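Local structure of methionine-binding lipoprotein MetQ (Bacillus subtilis subsp. subtilis, 4GOT) at residues S41-Y46 / N178-I183; Q61-L66 / A205-V210; G128-D133 / K144-N149. The protein binds methionine and probably passes it to the membrane permease of the MetNPQ ABC transporter, and also takes part in methionine sulfoxide transport. All coordinates share one frame; numbering follows the deposited sequence.

Contact 1: S41-Y46 / N178-I183; sequences SDYKMY and NVNYAI. With MSE (selenomethionine), chain B.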
loop_
_atom_site.group_PDB
_atom_site.type_symbol
_atom_site.label_atom_id
_atom_site.label_comp_id
_atom_site.label_asym_id
_atom_site.label_seq_id
_atom_site.Cartn_x
_atom_site.Cartn_y
_atom_site.Cartn_z
ATOM N N SER A 41 -12.338 3.344 -7.219
ATOM C CA SER A 41 -11.462 4.281 -7.977
ATOM C C SER A 41 -10.346 4.944 -7.172
ATOM O O SER A 41 -9.388 5.440 -7.754
ATOM C CB SER A 41 -12.267 5.356 -8.694
ATOM O OG SER A 41 -13.243 5.949 -7.864
ATOM N N ASP A 42 -10.474 5.027 -5.852
ATOM C CA ASP A 42 -9.349 5.560 -5.050
ATOM C C ASP A 42 -9.415 5.098 -3.612
ATOM O O ASP A 42 -10.455 4.657 -3.132
ATOM C CB ASP A 42 -9.264 7.111 -5.154
ATOM C CG ASP A 42 -9.957 7.837 -3.980
ATOM O OD1 ASP A 42 -11.188 7.968 -4.039
ATOM O OD2 ASP A 42 -9.260 8.271 -2.997
ATOM N N TYR A 43 -8.239 5.164 -2.961
ATOM C CA TYR A 43 -7.975 4.626 -1.677
ATOM C C TYR A 43 -9.003 5.078 -0.649
ATOM O O TYR A 43 -9.332 4.311 0.260
ATOM C CB TYR A 43 -6.589 5.122 -1.196
ATOM C CG TYR A 43 -5.298 4.465 -1.702
ATOM C CD1 TYR A 43 -5.272 3.248 -2.347
ATOM C CD2 TYR A 43 -4.067 5.100 -1.459
ATOM C CE1 TYR A 43 -4.066 2.664 -2.747
ATOM C CE2 TYR A 43 -2.858 4.544 -1.854
ATOM C CZ TYR A 43 -2.861 3.321 -2.507
ATOM O OH TYR A 43 -1.672 2.781 -2.888
ATOM N N LYS A 44 -9.520 6.297 -0.767
ATOM C CA LYS A 44 -10.439 6.824 0.258
ATOM C C LYS A 44 -11.797 6.106 0.236
ATOM O O LYS A 44 -12.543 6.157 1.209
ATOM C CB LYS A 44 -10.628 8.346 0.122
ATOM C CG LYS A 44 -9.445 9.229 0.533
ATOM C CD LYS A 44 -8.964 8.939 1.971
ATOM C CE LYS A 44 -8.794 10.180 2.854
ATOM N NZ LYS A 44 -7.876 11.182 2.251
HETATM N N MSE A 45 -12.113 5.438 -0.877
HETATM C CA MSE A 45 -13.386 4.752 -1.006
HETATM C C MSE A 45 -13.526 3.435 -0.217
HETATM O O MSE A 45 -14.650 3.021 0.124
HETATM C CB MSE A 45 -13.700 4.493 -2.493
HETATM C CG MSE A 45 -13.938 5.773 -3.221
HETATM SE SE MSE A 45 -14.484 5.416 -5.074
HETATM C CE MSE A 45 -16.204 4.534 -4.719
ATOM N N TYR A 46 -12.410 2.766 0.059
ATOM C CA TYR A 46 -12.438 1.376 0.525
ATOM C C TYR A 46 -12.953 1.264 1.972
ATOM O O TYR A 46 -13.826 0.474 2.237
ATOM C CB TYR A 46 -11.050 0.752 0.359
ATOM C CG TYR A 46 -10.698 0.529 -1.098
ATOM C CD1 TYR A 46 -10.104 1.524 -1.863
ATOM C CD2 TYR A 46 -10.997 -0.680 -1.729
ATOM C CE1 TYR A 46 -9.824 1.314 -3.233
ATOM C CE2 TYR A 46 -10.742 -0.880 -3.084
ATOM C CZ TYR A 46 -10.148 0.100 -3.838
ATOM O OH TYR A 46 -9.847 -0.166 -5.173
ATOM N N ASN A 178 3.242 3.837 -5.271
ATOM C CA ASN A 178 2.910 2.630 -4.505
ATOM C C ASN A 178 2.929 1.459 -5.485
ATOM O O ASN A 178 2.436 1.612 -6.601
ATOM C CB ASN A 178 1.492 2.728 -3.918
ATOM C CG ASN A 178 1.345 3.814 -2.848
ATOM O OD1 ASN A 178 1.617 3.576 -1.671
ATOM N ND2 ASN A 178 0.934 4.995 -3.252
ATOM N N VAL A 179 3.428 0.296 -5.065
ATOM C CA VAL A 179 3.508 -0.870 -5.969
ATOM C C VAL A 179 2.154 -1.183 -6.673
ATOM O O VAL A 179 2.133 -1.478 -7.857
ATOM C CB VAL A 179 4.032 -2.139 -5.251
ATOM C CG1 VAL A 179 3.955 -3.351 -6.203
ATOM C CG2 VAL A 179 5.441 -1.940 -4.663
ATOM N N ASN A 180 1.033 -1.140 -5.967
ATOM C CA ASN A 180 -0.267 -1.450 -6.621
ATOM C C ASN A 180 -0.596 -0.571 -7.849
ATOM O O ASN A 180 -1.019 -1.065 -8.907
ATOM C CB ASN A 180 -1.444 -1.430 -5.632
ATOM C CG ASN A 180 -1.874 -0.034 -5.201
ATOM O OD1 ASN A 180 -1.221 0.598 -4.335
ATOM N ND2 ASN A 180 -3.038 0.421 -5.712
ATOM N N TYR A 181 -0.346 0.732 -7.717
ATOM C CA TYR A 181 -0.560 1.672 -8.818
ATOM C C TYR A 181 0.555 1.637 -9.825
ATOM O O TYR A 181 0.286 1.801 -11.019
ATOM C CB TYR A 181 -0.785 3.063 -8.267
ATOM C CG TYR A 181 -2.120 3.199 -7.623
ATOM C CD1 TYR A 181 -3.280 2.774 -8.299
ATOM C CD2 TYR A 181 -2.262 3.797 -6.353
ATOM C CE1 TYR A 181 -4.529 2.901 -7.712
ATOM C CE2 TYR A 181 -3.514 3.946 -5.780
ATOM C CZ TYR A 181 -4.639 3.503 -6.457
ATOM O OH TYR A 181 -5.899 3.629 -5.895
ATOM N N ALA A 182 1.793 1.303 -9.387
ATOM C CA ALA A 182 2.872 1.067 -10.349
ATOM C C ALA A 182 2.544 -0.087 -11.265
ATOM O O ALA A 182 2.670 0.028 -12.467
ATOM C CB ALA A 182 4.198 0.804 -9.623
ATOM N N ILE A 183 2.164 -1.239 -10.700
ATOM C CA ILE A 183 1.786 -2.426 -11.500
ATOM C C ILE A 183 0.509 -2.172 -12.337
ATOM O O ILE A 183 0.457 -2.617 -13.471
ATOM C CB ILE A 183 1.628 -3.723 -10.656
ATOM C CG1 ILE A 183 2.969 -4.105 -9.997
ATOM C CG2 ILE A 183 1.238 -4.929 -11.528
ATOM C CD1 ILE A 183 2.805 -5.227 -9.013
HETATM N N MSE B 300 -0.849 -1.161 -1.475
HETATM C CA MSE B 300 -0.295 0.136 -0.984
HETATM C C MSE B 300 1.161 0.004 -0.425
HETATM O O MSE B 300 1.362 -0.873 0.372
HETATM O OXT MSE B 300 2.135 0.754 -0.690
HETATM C CB MSE B 300 -1.205 0.661 0.138
HETATM C CG MSE B 300 -0.980 2.081 0.549
HETATM SE SE MSE B 300 -2.040 2.604 2.137
HETATM C CE MSE B 300 -3.892 2.825 1.178
HETATM O O HOH W 1 -8.059 1.804 -6.524
#
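Y43 and Y181 run past one another from opposite ends, an oblique aromatic contact with the ring planes inclined at 36° and the centroids 5.0 Å apart. Y181 CE2 lies over one face of the Y43 ring, 3.3 Å from Y43 CE1. The other face of the Y43 ring carries the bound selenomethionine: its terminal methyl CE lies 3.4 Å above the plane, over the ring centre. The aromatic ring is thus held between Y181 and the ligand. Its phenol oxygen is fixed separately, since Y43 OH donates to N180 OD1 over 2.7 Å, meeting that oxygen on a lone pair in the carbonyl plane at a C=O...donor angle of 134°. N180, in the first turn of helix 179-184, has CG between the backbone N and the carbonyl carbon (chi1 74°), which directs its amide to Y43 and also lays its ND2 over the centre of the Y181 ring. The same OD1 accepts a weak, 3.4 Å bond from the selenomethionine N, coupling the tyrosine to the ligand through one acceptor. This contact supplies Y43, N178 and N180 to a twelve-residue ligand pocket; in this periplasmic-binding-protein type of fold they come from the lead-in to helix 44-51 and the start of helix 179-184. D42 OD2 caps the former helix by accepting from K44 N, which approaches from above the carboxylate plane. Farther from the ligand, one water lies 2.9 Å from Y181 OH and also hydrogen-bonds Y46 OH, bridging the two phenols. E161 reaches both sides of the contact, accepting from Y43 N and forming a weak bond with Y181 OH.

Contact 2: Q61-L66 / A205-V210; sequences QHIPYL and ANIIAV. With MSE (selenomethionine), chain B.
The H62 imidazole has the selenium of the bound selenomethionine over one face, 3.1 Å above the plane and displaced from the ring centre, while N206 ND2 lies near the plane at its edge. Over the centre of one face of the Y65 ring sits the ligand methyl CE, with Q61 OE1 in plane at the ring edge. N206 turns its amide to the polar end of the ligand: OD1 accepts from the ligand N at 2.9 Å, and ND2 donates to the ligand O at 2.8 Å, nearly straight at 167°. I207 N donates to Q61 O over 2.9 Å. I207 CD1 packs 4.0 Å from L66 CD2, joining strand 206-211 to helix 63-72, which H62 ND1 caps by accepting from Y65 N. Water ties Q61 NE2 to I207 O, and Q61 OE1 accepts from N47. Second partners would help fix the pocket groups: H62 NE2 is hydrogen-bonded to E116 and N206 OD1 to H17. R119 and E87 also hydrogen-bond the ligand. Aromatic faces of H62 and Y65 for the selenoether, and a two-pronged amide for the polar end, are consistent with reading the alpha-amino and carboxylate groups together with the side chain.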
loop_
_atom_site.group_PDB
_atom_site.type_symbol
_atom_site.label_atom_id
_atom_site.label_comp_id
_atom_site.label_asym_id
_atom_site.label_seq_id
_atom_site.Cartn_x
_atom_site.Cartn_y
_atom_site.Cartn_z
ATOM N N GLN A 61 -4.888 -1.703 2.193
ATOM C CA GLN A 61 -4.136 -0.737 3.036
ATOM C C GLN A 61 -3.204 -1.401 4.002
ATOM O O GLN A 61 -3.264 -2.606 4.179
ATOM C CB GLN A 61 -5.139 0.107 3.853
ATOM C CG GLN A 61 -5.772 -0.632 5.040
ATOM C CD GLN A 61 -7.075 -0.037 5.507
ATOM O OE1 GLN A 61 -7.159 1.154 5.812
ATOM N NE2 GLN A 61 -8.127 -0.877 5.577
ATOM N N HIS A 62 -2.419 -0.603 4.709
ATOM C CA HIS A 62 -1.585 -1.108 5.829
ATOM C C HIS A 62 -2.137 -0.525 7.148
ATOM O O HIS A 62 -3.074 0.261 7.130
ATOM C CB HIS A 62 -0.100 -0.752 5.642
ATOM C CG HIS A 62 0.145 0.630 5.084
ATOM N ND1 HIS A 62 -0.115 1.800 5.787
ATOM C CD2 HIS A 62 0.656 1.018 3.891
ATOM C CE1 HIS A 62 0.197 2.841 5.032
ATOM N NE2 HIS A 62 0.634 2.399 3.862
ATOM N N ILE A 63 -1.575 -0.943 8.278
ATOM C CA ILE A 63 -2.091 -0.545 9.596
ATOM C C ILE A 63 -1.981 0.995 9.806
ATOM O O ILE A 63 -2.940 1.602 10.266
ATOM C CB ILE A 63 -1.444 -1.356 10.764
ATOM C CG1 ILE A 63 -1.895 -2.827 10.766
ATOM C CG2 ILE A 63 -1.675 -0.695 12.140
ATOM C CD1 ILE A 63 -0.899 -3.756 11.438
ATOM N N PRO A 64 -0.826 1.620 9.439
ATOM C CA PRO A 64 -0.737 3.090 9.564
ATOM C C PRO A 64 -1.840 3.807 8.757
ATOM O O PRO A 64 -2.432 4.782 9.236
ATOM C CB PRO A 64 0.677 3.372 9.060
ATOM C CG PRO A 64 1.471 2.162 9.548
ATOM C CD PRO A 64 0.511 1.029 9.185
ATOM N N TYR A 65 -2.164 3.295 7.575
ATOM C CA TYR A 65 -3.208 3.930 6.794
ATOM C C TYR A 65 -4.561 3.808 7.536
ATOM O O TYR A 65 -5.319 4.767 7.625
ATOM C CB TYR A 65 -3.300 3.339 5.400
ATOM C CG TYR A 65 -4.241 4.143 4.510
ATOM C CD1 TYR A 65 -5.573 3.849 4.454
ATOM C CD2 TYR A 65 -3.768 5.206 3.729
ATOM C CE1 TYR A 65 -6.447 4.594 3.681
ATOM C CE2 TYR A 65 -4.641 5.960 2.939
ATOM C CZ TYR A 65 -5.987 5.645 2.925
ATOM O OH TYR A 65 -6.879 6.333 2.113
ATOM N N LEU A 66 -4.863 2.598 8.015
ATOM C CA LEU A 66 -6.103 2.308 8.752
ATOM C C LEU A 66 -6.232 3.201 9.993
ATOM O O LEU A 66 -7.281 3.804 10.223
ATOM C CB LEU A 66 -6.188 0.808 9.148
ATOM C CG LEU A 66 -7.468 0.452 9.961
ATOM C CD1 LEU A 66 -8.773 0.741 9.172
ATOM C CD2 LEU A 66 -7.396 -0.997 10.438
ATOM N N ALA A 205 2.978 -3.741 5.890
ATOM C CA ALA A 205 2.276 -4.877 5.321
ATOM C C ALA A 205 0.808 -4.518 5.076
ATOM O O ALA A 205 0.151 -3.859 5.907
ATOM C CB ALA A 205 2.371 -6.086 6.236
ATOM N N ASN A 206 0.283 -4.980 3.958
ATOM C CA ASN A 206 -1.123 -4.770 3.637
ATOM C C ASN A 206 -1.978 -5.847 4.327
ATOM O O ASN A 206 -1.553 -6.988 4.476
ATOM C CB ASN A 206 -1.341 -4.862 2.117
ATOM C CG ASN A 206 -0.875 -3.614 1.365
ATOM O OD1 ASN A 206 -1.492 -3.244 0.405
ATOM N ND2 ASN A 206 0.219 -2.947 1.830
ATOM N N ILE A 207 -3.198 -5.479 4.685
ATOM C CA ILE A 207 -4.022 -6.248 5.581
ATOM C C ILE A 207 -5.430 -6.425 5.006
ATOM O O ILE A 207 -5.860 -5.703 4.066
ATOM C CB ILE A 207 -4.134 -5.570 6.980
ATOM C CG1 ILE A 207 -4.906 -4.247 6.908
ATOM C CG2 ILE A 207 -2.741 -5.450 7.636
ATOM C CD1 ILE A 207 -5.383 -3.591 8.200
ATOM N N ILE A 208 -6.117 -7.395 5.598
ATOM C CA ILE A 208 -7.545 -7.501 5.520
ATOM C C ILE A 208 -8.142 -6.720 6.690
ATOM O O ILE A 208 -7.767 -6.925 7.833
ATOM C CB ILE A 208 -8.005 -8.967 5.498
ATOM C CG1 ILE A 208 -7.406 -9.678 4.272
ATOM C CG2 ILE A 208 -9.524 -9.021 5.531
ATOM C CD1 ILE A 208 -7.997 -9.284 2.909
ATOM N N ALA A 209 -9.017 -5.775 6.372
ATOM C CA ALA A 209 -9.782 -5.034 7.391
ATOM C C ALA A 209 -11.267 -5.408 7.315
ATOM O O ALA A 209 -11.807 -5.639 6.202
ATOM C CB ALA A 209 -9.592 -3.529 7.231
ATOM N N VAL A 210 -11.890 -5.475 8.498
ATOM C CA VAL A 210 -13.303 -5.797 8.674
ATOM C C VAL A 210 -13.895 -4.813 9.683
ATOM O O VAL A 210 -13.166 -4.031 10.307
ATOM C CB VAL A 210 -13.488 -7.289 9.113
ATOM C CG1 VAL A 210 -12.915 -8.258 8.043
ATOM C CG2 VAL A 210 -12.837 -7.551 10.489
HETATM N N MSE B 300 -0.849 -1.161 -1.475
HETATM C CA MSE B 300 -0.295 0.136 -0.984
HETATM C C MSE B 300 1.161 0.004 -0.425
HETATM O O MSE B 300 1.362 -0.873 0.372
HETATM O OXT MSE B 300 2.135 0.754 -0.690
HETATM C CB MSE B 300 -1.205 0.661 0.138
HETATM C CG MSE B 300 -0.980 2.081 0.549
HETATM SE SE MSE B 300 -2.040 2.604 2.137
HETATM C CE MSE B 300 -3.892 2.825 1.178
HETATM O O HOH W 2 -7.286 -3.420 3.801
HETATM O O HOH W 3 0.631 -2.695 8.297
#

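Contact 3: G128-D133 / K144-N149; sequences GLITLD and KDIKKN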
loop_
_atom_site.group_PDB
_atom_site.type_symbol
_atom_site.label_atom_id
_atom_site.label_comp_id
_atom_site.label_asym_id
_atom_site.label_seq_id
_atom_site.Cartn_x
_atom_site.Cartn_y
_atom_site.Cartn_z
ATOM N N GLY A 128 20.407 9.495 2.262
ATOM C CA GLY A 128 21.304 10.580 2.686
ATOM C C GLY A 128 20.949 11.965 2.137
ATOM O O GLY A 128 21.744 12.873 2.215
ATOM N N LEU A 129 19.748 12.146 1.588
ATOM C CA LEU A 129 19.355 13.448 1.056
ATOM C C LEU A 129 18.840 14.411 2.132
ATOM O O LEU A 129 19.022 15.598 1.973
ATOM C CB LEU A 129 18.276 13.298 -0.018
ATOM C CG LEU A 129 18.582 12.449 -1.252
ATOM C CD1 LEU A 129 17.372 12.486 -2.167
ATOM C CD2 LEU A 129 19.823 12.946 -1.959
ATOM N N ILE A 130 18.151 13.905 3.170
ATOM C CA ILE A 130 17.587 14.718 4.269
ATOM C C ILE A 130 17.848 14.066 5.622
ATOM O O ILE A 130 18.220 12.894 5.686
ATOM C CB ILE A 130 16.058 14.948 4.123
ATOM C CG1 ILE A 130 15.269 13.633 4.231
ATOM C CG2 ILE A 130 15.755 15.671 2.824
ATOM C CD1 ILE A 130 13.762 13.823 4.338
ATOM N N THR A 131 17.698 14.829 6.701
ATOM C CA THR A 131 17.648 14.235 8.042
ATOM C C THR A 131 16.288 14.626 8.642
ATOM O O THR A 131 15.764 15.721 8.371
ATOM C CB THR A 131 18.788 14.657 8.983
ATOM O OG1 THR A 131 18.611 16.025 9.306
ATOM C CG2 THR A 131 20.193 14.473 8.374
ATOM N N LEU A 132 15.700 13.685 9.393
ATOM C CA LEU A 132 14.439 13.879 10.100
ATOM C C LEU A 132 14.736 14.016 11.588
ATOM O O LEU A 132 15.727 13.447 12.085
ATOM C CB LEU A 132 13.475 12.710 9.844
ATOM C CG LEU A 132 12.845 12.603 8.451
ATOM C CD1 LEU A 132 12.224 11.221 8.307
ATOM C CD2 LEU A 132 11.808 13.693 8.173
ATOM N N ASP A 133 13.921 14.814 12.281
ATOM C CA ASP A 133 13.977 14.945 13.754
ATOM C C ASP A 133 13.931 13.556 14.457
ATOM O O ASP A 133 12.933 12.843 14.385
ATOM C CB ASP A 133 12.792 15.812 14.204
ATOM C CG ASP A 133 12.787 16.100 15.709
ATOM O OD1 ASP A 133 13.700 15.698 16.459
ATOM O OD2 ASP A 133 11.834 16.762 16.154
ATOM N N LYS A 144 7.106 18.914 8.170
ATOM C CA LYS A 144 7.481 19.781 9.310
ATOM C C LYS A 144 8.677 19.218 10.090
ATOM O O LYS A 144 9.332 19.951 10.782
ATOM C CB LYS A 144 6.312 19.951 10.299
ATOM C CG LYS A 144 5.291 21.017 9.914
ATOM C CD LYS A 144 4.113 21.058 10.884
ATOM C CE LYS A 144 2.959 21.897 10.338
ATOM N NZ LYS A 144 1.734 21.843 11.198
ATOM N N ASP A 145 8.958 17.922 9.966
ATOM C CA ASP A 145 9.995 17.257 10.769
ATOM C C ASP A 145 11.379 17.168 10.102
ATOM O O ASP A 145 12.317 16.666 10.716
ATOM C CB ASP A 145 9.502 15.867 11.201
ATOM C CG ASP A 145 8.284 15.936 12.121
ATOM O OD1 ASP A 145 8.359 16.675 13.133
ATOM O OD2 ASP A 145 7.270 15.227 11.870
ATOM N N ILE A 146 11.508 17.673 8.868
ATOM C CA ILE A 146 12.823 17.771 8.206
ATOM C C ILE A 146 13.787 18.705 8.986
ATOM O O ILE A 146 13.494 19.866 9.237
ATOM C CB ILE A 146 12.719 18.182 6.707
ATOM C CG1 ILE A 146 11.988 17.091 5.899
ATOM C CG2 ILE A 146 14.111 18.425 6.124
ATOM C CD1 ILE A 146 11.529 17.490 4.489
ATOM N N LYS A 147 14.926 18.170 9.400
ATOM C CA LYS A 147 15.940 18.978 10.083
ATOM C C LYS A 147 16.948 19.533 9.093
ATOM O O LYS A 147 17.213 20.719 9.120
ATOM C CB LYS A 147 16.641 18.184 11.180
ATOM C CG LYS A 147 15.772 18.024 12.405
ATOM C CD LYS A 147 15.804 19.254 13.307
ATOM C CE LYS A 147 14.459 19.464 13.997
ATOM N NZ LYS A 147 14.638 19.904 15.404
ATOM N N LYS A 148 17.503 18.670 8.238
ATOM C CA LYS A 148 18.512 19.064 7.250
ATOM C C LYS A 148 18.046 18.689 5.862
ATOM O O LYS A 148 17.453 17.631 5.678
ATOM C CB LYS A 148 19.834 18.372 7.501
ATOM C CG LYS A 148 20.433 18.641 8.868
ATOM C CD LYS A 148 21.938 18.508 8.804
ATOM C CE LYS A 148 22.556 18.563 10.186
ATOM N NZ LYS A 148 23.959 19.083 10.138
ATOM N N ASN A 149 18.340 19.572 4.906
ATOM C CA ASN A 149 17.941 19.459 3.500
ATOM C C ASN A 149 19.033 20.095 2.631
ATOM O O ASN A 149 18.805 21.138 2.030
ATOM C CB ASN A 149 16.590 20.193 3.295
ATOM C CG ASN A 149 16.020 20.024 1.900
ATOM O OD1 ASN A 149 16.566 19.298 1.078
ATOM N ND2 ASN A 149 14.914 20.676 1.635
HETATM O O HOH W 4 18.641 17.890 0.533
HETATM O O HOH W 5 10.196 18.210 14.046
#
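T131 lies across the K148 side chain, its OG1 resting 3.2 Å from K148 CB, and the two side chains meet at a slant on the same side of the ribbon. The hydroxyl sits between the backbone N and the carbonyl carbon (chi1 69°), which also brings it near K148 N for a weak, bent bond. K147 comes to T131 from the adjoining position, with its CB 3.5 Å from T131 OG1. Two consecutive residues thus face one, and the hydrogen bonds confirm it: T131 O accepts from K147 N at 2.8 Å, and more weakly from K148 N, while T131 N donates to K148 O over 3.0 Å. This is a classic beta bulge in the two-stranded antiparallel ribbon of strands 131-132 and 146-148, and it shifts the register by one between T131 and L132. Past the bulge, D133 N donates to D145 O at 2.9 Å and an N-H...O angle of 165°, so backbone hydrogen bonding continues one residue past strand 131-132. K147 runs alongside D133, its CE against D133 CB; D133 OD2 and K147 NZ are 4.3 Å apart, too far for a salt bridge. A water donates to both D133 OD2 and D145 OD1, bridging two carboxylates that would otherwise probably repel. Each carboxylate also accepts a backbone bond through its other oxygen, D133 from K135 N and D145 from T142 N. On the opposite side of the ribbon from T131, I146 CG1 meets I130 CD1 at 4.0 Å, those two side chains nearly perpendicular, and also touches L132 CD2. I130 and L132 continue onto helix 117-126, through L124 and L121 respectively, which seats the ribbon against that helix.

Overall arrangement
From the N terminus, the chain first reaches 41-46 at the start of helix 44-51, then 61-66 where strand 57-62 gives way to helix 63-72. It next passes through 128-133 and 144-149, which close contact 3 across ten intervening residues, pairing strands 131-132 and 146-148 in a two-stranded sheet beside helix 117-126. Only afterwards does 178-183 close contact 1, and 205-210 contact 2, so these two long loops cross, and both enclose contact 3. Contact 1 ties helix 44-51 to helix 179-184; contact 2 ties strands 57-62 and 206-211 within the six-stranded sheet. They touch each other, Y43 CB to Y65 OH at 3.5 Å, and share the ligand, whereas the centres of contacts 2 and 3 are about 27 Å apart.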